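Local atomic coordinates of aspartate aminotransferase (Giardia lamblia, PDB entry 3MEB), a protein that probably catalyses the reversible transfer of an amino group from L-aspartate to 2-oxoglutarate, giving oxaloacetate and L-glutamate, with pyridoxal 5'-phosphate as cofactor. Residues A94-F108 with Q116-G128. Numbering follows the deposited sequence.
Sequences AGFPLFLEAAQFLMF and QEGRIASCQSLSG. With SO4 (sulfate ion), chain E; EDO (1,2-ethanediol), chain H; EDO (1,2-ethanediol), chain I.
Two side chains hold Ser122 OG: Gln104 NE2 of helix 97-108 donates to it at 2.7 Å, and His290 ND1 on the adjoining strand 287-292 is its second partner. The N-H...O angle of 163° and an acceptor lying close to the plane of the Gln104 amide mark a nearly straight bond. Gln104 reaches it as an extended chain, CG beside the backbone N and anti to the carbonyl carbon (chi1 -68°), and NE2 also donates to a water that in turn donates to Ile120 O. Two acceptors for its NH2, Ser122 OG and the water, would hold the amide in this rotation, while its NE2 lies against Ile120 CG2. Further along the helix, the Phe108 ring meets Ile120 CD1 in an off-centre CH-pi contact, 4.3 Å from the ring centroid.

The helix packs on strand 120-125, an outermost strand of the mixed seven-stranded sheet in the large domain of this fold-type I aminotransferase; the axes approach to 8.7 Å at 114°. Ile120, Ser122 and Gln124 point to the helix, as strand alternation requires, whereas Ala121 turns to the other side, against Val311 of helix 300-319. Where the helix begins, Gln124 N donates to Ala94 O at 2.7 Å, tying the strand to the loop just ahead of N-cap Phe96. Leu100 CD2 lies above this backbone, 3.7 Å from Gln124 N. The extended Gln124 side chain and that of Phe99 cross at about a right angle, ring and amide planes oblique to each other, with CG 3.6 Å from CE2 and OE1 3.4 Å from Gly95 CA. Beyond the strand, Ser127 and Gly128 belong to the pyridoxal phosphate pocket; Gly128 N makes a weak hydrogen bond to a sulfate ion, probably from the crystallisation liquor, which Arg285 and, from the second subunit, Tyr90 also bind.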
ATOM      1  N   ALA A  94       2.060  -2.442  12.827  1.00  2.22           N
ATOM      2  CA  ALA A  94       0.833  -1.660  13.062  1.00  2.01           C
ATOM      3  C   ALA A  94       1.063  -0.178  12.802  1.00  2.05           C
ATOM      4  O   ALA A  94       0.129   0.579  12.674  1.00  2.50           O
ATOM      5  CB  ALA A  94       0.311  -1.860  14.495  1.00  2.21           C
ATOM      6  N   GLY A  95       2.316   0.227  12.701  1.00  2.51           N
ATOM      7  CA  GLY A  95       2.687   1.625  12.464  1.00  3.15           C
ATOM      8  C   GLY A  95       3.423   2.178  13.652  1.00  2.00           C
ATOM      9  O   GLY A  95       3.393   1.579  14.729  1.00  2.33           O
ATOM     10  N   PHE A  96       4.086   3.317  13.489  1.00  2.00           N
ATOM     11  CA  PHE A  96       4.764   3.938  14.642  1.00  2.00           C
ATOM     12  C   PHE A  96       3.787   4.264  15.780  1.00  2.00           C
ATOM     13  O   PHE A  96       2.776   4.911  15.539  1.00  2.00           O
ATOM     14  CB  PHE A  96       5.472   5.247  14.259  1.00  2.00           C
ATOM     15  CG  PHE A  96       6.453   5.105  13.134  1.00  2.00           C
ATOM     16  CD1 PHE A  96       7.520   4.219  13.224  1.00  2.86           C
ATOM     17  CD2 PHE A  96       6.313   5.870  11.973  1.00  5.16           C
ATOM     18  CE1 PHE A  96       8.421   4.064  12.128  1.00  5.56           C
ATOM     19  CE2 PHE A  96       7.193   5.735  10.899  1.00  4.91           C
ATOM     20  CZ  PHE A  96       8.254   4.839  10.975  1.00  6.85           C
ATOM     21  N   PRO A  97       4.139   3.923  17.024  1.00  2.00           N
ATOM     22  CA  PRO A  97       3.232   4.275  18.138  1.00  2.00           C
ATOM     23  C   PRO A  97       2.846   5.743  18.208  1.00  2.00           C
ATOM     24  O   PRO A  97       1.689   6.029  18.432  1.00  2.00           O
ATOM     25  CB  PRO A  97       4.027   3.863  19.361  1.00  2.57           C
ATOM     26  CG  PRO A  97       4.823   2.664  18.864  1.00  2.25           C
ATOM     27  CD  PRO A  97       5.256   3.085  17.479  1.00  2.00           C
ATOM     28  N   LEU A  98       3.796   6.668  18.010  1.00  2.00           N
ATOM     29  CA  LEU A  98       3.468   8.114  17.941  1.00  2.17           C
ATOM     30  C   LEU A  98       2.430   8.467  16.871  1.00  2.00           C
ATOM     31  O   LEU A  98       1.575   9.287  17.113  1.00  2.33           O
ATOM     32  CB  LEU A  98       4.734   8.962  17.752  1.00  2.34           C
ATOM     33  CG  LEU A  98       5.707   9.029  18.934  1.00  3.10           C
ATOM     34  CD1 LEU A  98       7.044   9.775  18.562  1.00  3.66           C
ATOM     35  CD2 LEU A  98       5.035   9.669  20.138  1.00  3.38           C
ATOM     36  N   PHE A  99       2.504   7.845  15.699  1.00  2.10           N
ATOM     37  CA  PHE A  99       1.513   8.029  14.649  1.00  2.00           C
ATOM     38  C   PHE A  99       0.151   7.486  15.108  1.00  2.17           C
ATOM     39  O   PHE A  99      -0.878   8.171  15.019  1.00  2.00           O
ATOM     40  CB  PHE A  99       1.936   7.384  13.314  1.00  2.00           C
ATOM     41  CG  PHE A  99       0.809   7.289  12.327  1.00  2.00           C
ATOM     42  CD1 PHE A  99       0.428   8.402  11.591  1.00  2.00           C
ATOM     43  CD2 PHE A  99       0.092   6.111  12.175  1.00  2.81           C
ATOM     44  CE1 PHE A  99      -0.637   8.352  10.743  1.00  2.00           C
ATOM     45  CE2 PHE A  99      -0.950   6.034  11.302  1.00  2.00           C
ATOM     46  CZ  PHE A  99      -1.337   7.140  10.578  1.00  2.00           C
ATOM     47  N   LEU A 100       0.150   6.276  15.645  1.00  3.19           N
ATOM     48  CA  LEU A 100      -1.114   5.661  16.099  1.00  3.29           C
ATOM     49  C   LEU A 100      -1.743   6.546  17.190  1.00  3.30           C
ATOM     50  O   LEU A 100      -2.951   6.837  17.180  1.00  2.00           O
ATOM     51  CB  LEU A 100      -0.850   4.245  16.616  1.00  3.49           C
ATOM     52  CG  LEU A 100      -0.401   3.250  15.547  1.00  3.36           C
ATOM     53  CD1 LEU A 100      -0.015   1.919  16.183  1.00  5.42           C
ATOM     54  CD2 LEU A 100      -1.471   3.060  14.530  1.00  5.77           C
ATOM     55  N   GLU A 101      -0.912   7.015  18.113  1.00  2.69           N
ATOM     56  CA  GLU A 101      -1.400   7.938  19.127  1.00  2.79           C
ATOM     57  C   GLU A 101      -1.938   9.213  18.477  1.00  2.58           C
ATOM     58  O   GLU A 101      -2.989   9.691  18.878  1.00  2.00           O
ATOM     59  CB  GLU A 101      -0.321   8.309  20.139  1.00  2.85           C
ATOM     60  CG  GLU A 101      -0.873   9.234  21.222  1.00  5.10           C
ATOM     61  CD  GLU A 101       0.148   9.701  22.243  1.00  9.46           C
ATOM     62  OE1 GLU A 101       1.337   9.245  22.222  1.00  8.06           O
ATOM     63  OE2 GLU A 101      -0.291  10.547  23.053  1.00 10.48           O
ATOM     64  N   ALA A 102      -1.215   9.762  17.491  1.00  2.00           N
ATOM     65  CA  ALA A 102      -1.661  10.974  16.789  1.00  2.00           C
ATOM     66  C   ALA A 102      -3.046  10.693  16.156  1.00  2.00           C
ATOM     67  O   ALA A 102      -3.992  11.478  16.306  1.00  2.30           O
ATOM     68  CB  ALA A 102      -0.618  11.375  15.673  1.00  2.00           C
ATOM     69  N   ALA A 103      -3.160   9.554  15.486  1.00  2.00           N
ATOM     70  CA  ALA A 103      -4.411   9.208  14.772  1.00  2.00           C
ATOM     71  C   ALA A 103      -5.590   9.039  15.719  1.00  2.00           C
ATOM     72  O   ALA A 103      -6.656   9.572  15.485  1.00  2.00           O
ATOM     73  CB  ALA A 103      -4.212   7.979  13.884  1.00  2.00           C
ATOM     74  N   GLN A 104      -5.392   8.325  16.808  1.00  2.00           N
ATOM     75  CA  GLN A 104      -6.426   8.227  17.839  1.00  2.00           C
ATOM     76  C   GLN A 104      -6.818   9.572  18.439  1.00  2.00           C
ATOM     77  O   GLN A 104      -7.997   9.844  18.605  1.00  2.00           O
ATOM     78  CB  GLN A 104      -5.969   7.343  18.966  1.00  2.00           C
ATOM     79  CG  GLN A 104      -5.842   5.881  18.582  1.00  3.08           C
ATOM     80  CD  GLN A 104      -5.261   5.052  19.695  1.00  4.62           C
ATOM     81  OE1 GLN A 104      -4.766   5.595  20.667  1.00  3.32           O
ATOM     82  NE2 GLN A 104      -5.317   3.729  19.560  1.00  2.00           N
ATOM     83  N   PHE A 105      -5.827  10.391  18.786  1.00  2.00           N
ATOM     84  CA  PHE A 105      -6.102  11.739  19.276  1.00  2.00           C
ATOM     85  C   PHE A 105      -7.029  12.498  18.355  1.00  2.00           C
ATOM     86  O   PHE A 105      -7.983  13.088  18.824  1.00  2.00           O
ATOM     87  CB  PHE A 105      -4.784  12.506  19.554  1.00  2.00           C
ATOM     88  CG  PHE A 105      -4.940  13.977  19.668  1.00  2.00           C
ATOM     89  CD1 PHE A 105      -5.245  14.555  20.878  1.00  4.20           C
ATOM     90  CD2 PHE A 105      -4.783  14.785  18.578  1.00  2.20           C
ATOM     91  CE1 PHE A 105      -5.399  15.939  21.004  1.00  4.68           C
ATOM     92  CE2 PHE A 105      -4.922  16.176  18.696  1.00  2.00           C
ATOM     93  CZ  PHE A 105      -5.238  16.737  19.899  1.00  4.73           C
ATOM     94  N   LEU A 106      -6.762  12.509  17.054  1.00  2.00           N
ATOM     95  CA  LEU A 106      -7.522  13.325  16.135  1.00  2.00           C
ATOM     96  C   LEU A 106      -8.946  12.823  16.001  1.00  2.00           C
ATOM     97  O   LEU A 106      -9.877  13.608  15.984  1.00  2.00           O
ATOM     98  CB  LEU A 106      -6.866  13.350  14.741  1.00  2.00           C
ATOM     99  CG  LEU A 106      -5.583  14.193  14.589  1.00  2.00           C
ATOM    100  CD1 LEU A 106      -5.001  13.984  13.228  1.00  2.10           C
ATOM    101  CD2 LEU A 106      -5.899  15.661  14.813  1.00  2.00           C
ATOM    102  N   MET A 107      -9.117  11.505  15.965  1.00  2.00           N
ATOM    103  CA  MET A 107     -10.427  10.929  15.705  1.00  2.00           C
ATOM    104  C   MET A 107     -11.283  10.921  16.959  1.00  2.00           C
ATOM    105  O   MET A 107     -12.446  11.336  16.912  1.00  2.00           O
ATOM    106  CB  MET A 107     -10.299   9.500  15.220  1.00  2.00           C
ATOM    107  CG  MET A 107     -11.621   8.828  14.965  1.00  2.00           C
ATOM    108  SD  MET A 107     -12.564   9.675  13.711  1.00  2.00           S
ATOM    109  CE  MET A 107     -11.505   9.849  12.322  1.00  2.00           C
ATOM    110  N   PHE A 108     -10.703  10.442  18.064  1.00  2.00           N
ATOM    111  CA  PHE A 108     -11.471  10.194  19.303  1.00  2.00           C
ATOM    112  C   PHE A 108     -11.301  11.236  20.399  1.00  2.00           C
ATOM    113  O   PHE A 108     -12.050  11.243  21.419  1.00  2.00           O
ATOM    114  CB  PHE A 108     -11.100   8.805  19.814  1.00  2.00           C
ATOM    115  CG  PHE A 108     -11.302   7.724  18.806  1.00  2.00           C
ATOM    116  CD1 PHE A 108     -12.562   7.309  18.446  1.00  2.00           C
ATOM    117  CD2 PHE A 108     -10.213   7.104  18.207  1.00  4.56           C
ATOM    118  CE1 PHE A 108     -12.767   6.293  17.512  1.00  2.37           C
ATOM    119  CE2 PHE A 108     -10.405   6.086  17.235  1.00  2.70           C
ATOM    120  CZ  PHE A 108     -11.708   5.686  16.906  1.00  3.61           C
ATOM    121  N   GLN A 116      -8.964   4.979  27.349  1.00  3.31           N
ATOM    122  CA  GLN A 116      -8.733   4.686  28.769  1.00  4.85           C
ATOM    123  C   GLN A 116      -9.245   3.313  29.160  1.00  4.06           C
ATOM    124  O   GLN A 116      -8.700   2.683  30.067  1.00  4.05           O
ATOM    125  CB  GLN A 116      -9.413   5.737  29.642  1.00  5.05           C
ATOM    126  CG  GLN A 116      -8.725   7.087  29.560  1.00 10.29           C
ATOM    127  CD  GLN A 116      -8.810   7.868  30.861  1.00 15.45           C
ATOM    128  OE1 GLN A 116      -9.738   7.690  31.648  1.00 20.12           O
ATOM    129  NE2 GLN A 116      -7.832   8.735  31.096  1.00 18.45           N
ATOM    130  N   GLU A 117     -10.305   2.862  28.492  1.00  3.12           N
ATOM    131  CA  GLU A 117     -10.852   1.537  28.741  1.00  2.66           C
ATOM    132  C   GLU A 117     -10.237   0.398  27.901  1.00  2.07           C
ATOM    133  O   GLU A 117     -10.662  -0.745  28.014  1.00  2.00           O
ATOM    134  CB  GLU A 117     -12.362   1.599  28.516  1.00  3.12           C
ATOM    135  CG  GLU A 117     -13.047   2.585  29.436  1.00  5.15           C
ATOM    136  CD  GLU A 117     -14.550   2.658  29.241  1.00  7.13           C
ATOM    137  OE1 GLU A 117     -15.065   2.310  28.173  1.00  5.47           O
ATOM    138  OE2 GLU A 117     -15.217   3.033  30.200  1.00  9.35           O
ATOM    139  N   GLY A 118      -9.284   0.710  27.039  1.00  2.00           N
ATOM    140  CA  GLY A 118      -8.575  -0.314  26.266  1.00  2.00           C
ATOM    141  C   GLY A 118      -9.356  -0.836  25.076  1.00  2.00           C
ATOM    142  O   GLY A 118      -9.093  -1.932  24.600  1.00  2.00           O
ATOM    143  N   ARG A 119     -10.294  -0.025  24.581  1.00  2.00           N
ATOM    144  CA  ARG A 119     -11.285  -0.471  23.582  1.00  2.00           C
ATOM    145  C   ARG A 119     -10.855  -0.240  22.137  1.00  2.00           C
ATOM    146  O   ARG A 119     -11.486  -0.776  21.240  1.00  2.00           O
ATOM    147  CB  ARG A 119     -12.611   0.230  23.829  1.00  2.00           C
ATOM    148  CG  ARG A 119     -13.334  -0.274  25.063  1.00  2.00           C
ATOM    149  CD  ARG A 119     -14.339   0.729  25.514  1.00  2.10           C
ATOM    150  NE  ARG A 119     -15.334   0.996  24.490  1.00  2.00           N
ATOM    151  CZ  ARG A 119     -16.256   1.934  24.570  1.00  2.00           C
ATOM    152  NH1 ARG A 119     -16.341   2.713  25.641  1.00  2.02           N
ATOM    153  NH2 ARG A 119     -17.105   2.076  23.579  1.00  4.07           N
ATOM    154  N   ILE A 120      -9.774   0.528  21.921  1.00  2.00           N
ATOM    155  CA  ILE A 120      -9.363   0.909  20.573  1.00  2.00           C
ATOM    156  C   ILE A 120      -8.211   0.086  20.010  1.00  2.00           C
ATOM    157  O   ILE A 120      -7.098   0.068  20.581  1.00  2.00           O
ATOM    158  CB  ILE A 120      -8.949   2.385  20.465  1.00  2.00           C
ATOM    159  CG1 ILE A 120     -10.023   3.330  21.004  1.00  2.00           C
ATOM    160  CG2 ILE A 120      -8.686   2.754  18.990  1.00  2.00           C
ATOM    161  CD1 ILE A 120      -9.502   4.852  21.134  1.00  2.00           C
ATOM    162  N   ALA A 121      -8.474  -0.569  18.877  1.00  2.00           N
ATOM    163  CA  ALA A 121      -7.482  -1.323  18.150  1.00  2.00           C
ATOM    164  C   ALA A 121      -7.113  -0.529  16.897  1.00  2.14           C
ATOM    165  O   ALA A 121      -7.975  -0.321  16.058  1.00  2.73           O
ATOM    166  CB  ALA A 121      -8.039  -2.667  17.779  1.00  2.00           C
ATOM    167  N   SER A 122      -5.863  -0.051  16.795  1.00  2.00           N
ATOM    168  CA  SER A 122      -5.477   0.861  15.729  1.00  2.00           C
ATOM    169  C   SER A 122      -4.378   0.254  14.920  1.00  2.00           C
ATOM    170  O   SER A 122      -3.441  -0.336  15.474  1.00  2.00           O
ATOM    171  CB  SER A 122      -5.042   2.223  16.269  1.00  2.00           C
ATOM    172  OG  SER A 122      -6.027   2.802  17.134  1.00  2.00           O
ATOM    173  N   CYS A 123      -4.488   0.375  13.605  1.00  2.00           N
ATOM    174  CA  CYS A 123      -3.435  -0.112  12.708  1.00  2.00           C
ATOM    175  C   CYS A 123      -3.318   0.834  11.524  1.00  2.00           C
ATOM    176  O   CYS A 123      -4.310   1.095  10.836  1.00  2.00           O
ATOM    177  CB  CYS A 123      -3.766  -1.535  12.218  1.00  2.00           C
ATOM    178  SG  CYS A 123      -2.611  -2.339  11.113  1.00  2.33           S
ATOM    179  N   GLN A 124      -2.109   1.341  11.302  1.00  2.00           N
ATOM    180  CA  GLN A 124      -1.828   2.121  10.126  1.00  2.00           C
ATOM    181  C   GLN A 124      -2.211   1.370   8.881  1.00  2.12           C
ATOM    182  O   GLN A 124      -2.029   0.141   8.790  1.00  2.00           O
ATOM    183  CB  GLN A 124      -0.334   2.464  10.024  1.00  2.00           C
ATOM    184  CG  GLN A 124      -0.020   3.444   8.921  1.00  3.78           C
ATOM    185  CD  GLN A 124       1.414   3.925   8.970  1.00  2.00           C
ATOM    186  OE1 GLN A 124       2.017   3.959  10.044  1.00  3.30           O
ATOM    187  NE2 GLN A 124       1.990   4.210   7.812  1.00  2.96           N
ATOM    188  N   SER A 125      -2.749   2.104   7.927  1.00  2.00           N
ATOM    189  CA  SER A 125      -3.025   1.519   6.631  1.00  2.27           C
ATOM    190  C   SER A 125      -2.774   2.506   5.523  1.00  2.19           C
ATOM    191  O   SER A 125      -2.330   3.605   5.781  1.00  2.00           O
ATOM    192  CB  SER A 125      -4.433   0.928   6.570  1.00  2.00           C
ATOM    193  OG  SER A 125      -4.564   0.153   5.412  1.00  5.99           O
ATOM    194  N   LEU A 126      -2.997   2.088   4.275  1.00  2.47           N
ATOM    195  CA  LEU A 126      -2.677   2.915   3.130  1.00  2.39           C
ATOM    196  C   LEU A 126      -3.814   3.909   2.837  1.00  3.30           C
ATOM    197  O   LEU A 126      -4.649   3.704   1.944  1.00  2.64           O
ATOM    198  CB  LEU A 126      -2.396   2.039   1.918  1.00  3.42           C
ATOM    199  CG  LEU A 126      -1.049   1.338   1.994  1.00  4.08           C
ATOM    200  CD1 LEU A 126      -1.091   0.281   0.941  1.00  7.21           C
ATOM    201  CD2 LEU A 126       0.151   2.262   1.769  1.00  5.56           C
ATOM    202  N   SER A 127      -3.823   4.975   3.630  1.00  2.69           N
ATOM    203  CA  SER A 127      -4.846   6.010   3.601  1.00  2.45           C
ATOM    204  C   SER A 127      -6.251   5.435   3.714  1.00  2.17           C
ATOM    205  O   SER A 127      -6.450   4.304   4.196  1.00  3.16           O
ATOM    206  CB  SER A 127      -4.664   6.877   2.337  1.00  2.93           C
ATOM    207  OG  SER A 127      -5.283   8.142   2.480  1.00  4.86           O
ATOM    208  N   GLY A 128      -7.227   6.204   3.253  1.00  2.00           N
ATOM    209  CA  GLY A 128      -8.609   5.796   3.348  1.00  2.03           C
ATOM    210  C   GLY A 128      -8.908   4.484   2.659  1.00  2.00           C
ATOM    211  O   GLY A 128      -9.605   3.622   3.207  1.00  2.00           O
TER
HETATM  212  S   SO4 E 500      -7.632   8.031  -0.035  0.75 12.73           S
HETATM  213  O1  SO4 E 500      -8.116   8.210   1.314  0.75 12.76           O
HETATM  214  O2  SO4 E 500      -8.673   8.502  -0.918  0.75 14.33           O
HETATM  215  O3  SO4 E 500      -6.453   8.860  -0.276  0.75 11.53           O
HETATM  216  O4  SO4 E 500      -7.407   6.626  -0.313  0.75  8.92           O
HETATM  217  C1  EDO H 504      -1.446  13.589  20.835  1.00 26.02           C
HETATM  218  O1  EDO H 504      -1.603  12.731  21.978  1.00 28.63           O
HETATM  219  C2  EDO H 504      -1.518  15.031  21.282  1.00 25.57           C
HETATM  220  O2  EDO H 504      -1.405  15.029  22.704  1.00 26.91           O
HETATM  221  C1  EDO I 505     -14.792   7.541  23.005  1.00 22.61           C
HETATM  222  O1  EDO I 505     -14.237   7.779  24.270  1.00 19.85           O
HETATM  223  C2  EDO I 505     -14.010   8.210  21.899  1.00 23.69           C
HETATM  224  O2  EDO I 505     -14.296   9.618  21.799  1.00 23.67           O
HETATM  225  O   HOH W   1      -4.770   1.733  21.602  1.00 10.10           O